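Local coordinates for sporulation-control protein spo0M (Bacillus subtilis, PDB 5CL2) that controls the expression of spo0A and is required for cells to pass the morphological stage 0 of sporulation, at residues 25-30 / 89-94. Sequence-based numbering, arbitrary orientation.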
# COMPACT_ATOMS: atom_id res chain seq x y z
N GLU A 25 -13.70 10.96 4.78
CA GLU A 25 -14.83 11.29 5.63
C GLU A 25 -15.07 10.16 6.62
O GLU A 25 -14.76 9.00 6.34
CB GLU A 25 -16.07 11.57 4.78
CG GLU A 25 -17.36 11.85 5.56
CD GLU A 25 -18.39 12.64 4.76
OE1 GLU A 25 -18.21 12.81 3.52
OE2 GLU A 25 -19.38 13.10 5.38
N GLU A 26 -15.60 10.50 7.79
CA GLU A 26 -15.92 9.52 8.82
C GLU A 26 -17.30 8.91 8.61
O GLU A 26 -18.29 9.63 8.49
CB GLU A 26 -15.88 10.15 10.20
CG GLU A 26 -14.68 9.78 11.03
CD GLU A 26 -14.97 10.03 12.49
OE1 GLU A 26 -16.17 10.12 12.83
OE2 GLU A 26 -14.02 10.15 13.30
N VAL A 27 -17.35 7.59 8.53
CA VAL A 27 -18.61 6.86 8.51
C VAL A 27 -19.07 6.55 9.94
O VAL A 27 -18.30 6.01 10.76
CB VAL A 27 -18.50 5.55 7.70
CG1 VAL A 27 -19.86 4.83 7.64
CG2 VAL A 27 -17.98 5.83 6.29
N GLN A 28 -20.31 6.93 10.26
CA GLN A 28 -20.88 6.61 11.57
C GLN A 28 -22.13 5.77 11.45
O GLN A 28 -22.91 5.90 10.50
CB GLN A 28 -21.19 7.87 12.35
CG GLN A 28 -20.25 9.02 12.06
CD GLN A 28 -20.53 10.19 12.97
OE1 GLN A 28 -21.26 10.06 13.94
NE2 GLN A 28 -19.94 11.34 12.66
N GLY A 29 -22.36 4.92 12.43
CA GLY A 29 -23.59 4.15 12.39
C GLY A 29 -23.78 3.33 13.64
O GLY A 29 -23.10 3.52 14.65
N THR A 30 -24.73 2.42 13.56
CA THR A 30 -25.03 1.56 14.68
C THR A 30 -25.29 0.16 14.17
O THR A 30 -25.99 -0.02 13.19
CB THR A 30 -26.26 2.08 15.46
OG1 THR A 30 -25.96 3.37 16.01
CG2 THR A 30 -26.65 1.13 16.58
N PHE A 89 -20.75 2.85 16.14
CA PHE A 89 -19.38 2.80 15.64
C PHE A 89 -19.03 3.98 14.74
O PHE A 89 -19.91 4.65 14.17
CB PHE A 89 -19.16 1.50 14.86
CG PHE A 89 -19.99 1.43 13.59
CD1 PHE A 89 -19.52 1.99 12.39
CD2 PHE A 89 -21.25 0.83 13.59
CE1 PHE A 89 -20.28 1.94 11.23
CE2 PHE A 89 -22.02 0.78 12.44
CZ PHE A 89 -21.54 1.33 11.26
N THR A 90 -17.72 4.17 14.58
CA THR A 90 -17.20 5.14 13.64
C THR A 90 -15.88 4.65 13.01
O THR A 90 -15.05 4.02 13.69
CB THR A 90 -17.02 6.52 14.33
OG1 THR A 90 -16.76 7.53 13.35
CG2 THR A 90 -15.88 6.48 15.32
N PHE A 91 -15.69 4.93 11.73
CA PHE A 91 -14.40 4.63 11.09
C PHE A 91 -14.18 5.59 9.95
O PHE A 91 -15.11 6.18 9.42
CB PHE A 91 -14.33 3.18 10.59
CG PHE A 91 -15.23 2.88 9.41
CD1 PHE A 91 -16.57 2.50 9.60
CD2 PHE A 91 -14.74 2.94 8.11
CE1 PHE A 91 -17.40 2.21 8.53
CE2 PHE A 91 -15.56 2.65 7.02
CZ PHE A 91 -16.90 2.28 7.23
N THR A 92 -12.93 5.74 9.56
CA THR A 92 -12.62 6.65 8.48
C THR A 92 -12.51 5.88 7.18
O THR A 92 -11.84 4.85 7.12
CB THR A 92 -11.33 7.41 8.77
OG1 THR A 92 -11.44 8.00 10.07
CG2 THR A 92 -11.09 8.49 7.73
N LEU A 93 -13.17 6.39 6.15
CA LEU A 93 -13.06 5.86 4.80
C LEU A 93 -11.64 6.09 4.31
O LEU A 93 -11.21 7.25 4.17
CB LEU A 93 -14.06 6.56 3.89
CG LEU A 93 -14.83 5.77 2.83
CD1 LEU A 93 -15.79 4.83 3.50
CD2 LEU A 93 -15.57 6.71 1.89
N PRO A 94 -10.90 5.01 4.05
CA PRO A 94 -9.51 5.11 3.54
C PRO A 94 -9.44 5.97 2.28
O PRO A 94 -10.43 6.02 1.55
CB PRO A 94 -9.12 3.66 3.25
CG PRO A 94 -10.02 2.84 4.18
CD PRO A 94 -11.32 3.61 4.28
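Strands 26-34 and 84-92, the centre and one border of a three-stranded antiparallel sheet, pair here through Val27 with Phe91 and Gly29 with Phe89. Both are hydrogen-bonded pairs; in the first, Val27 N gives to Phe91 O at 2.8 Å, and Phe91 N returns the bond to Val27 O at 3.0 Å. The pairing outlasts the strand end, since Leu93 N still reaches Glu25 O at 3.1 Å. On the inner face, both phenylalanines place CG between the backbone N and the carbonyl carbon (chi1 66° in Phe89, 70° in Phe91), which swings each ring across to the partner strand. Phe89 thus lies under Gly29, whose CA sits 4.0 Å from the ring centroid in a CH-pi contact; having no CB, Gly29 lets the ring come this close. Phe91 receives Val27 CB over its face in the same manner, 3.9 Å from the centroid, while Val27 CG2 turns to Leu93 CD1. A leucine in place of Phe89 would probably lose the flat cover beneath Gly29 and weaken packing on Leu47 and Phe71 of the facing sheet. On the outer face, Thr90 OG1 donates to Glu26 OE1 at 2.7 Å, approaching from above the carboxylate plane. Polar outside, aromatic inside: this is one wall of a beta-sandwich, consistent with the arrestin-like N-terminal fold of the Spo0M family.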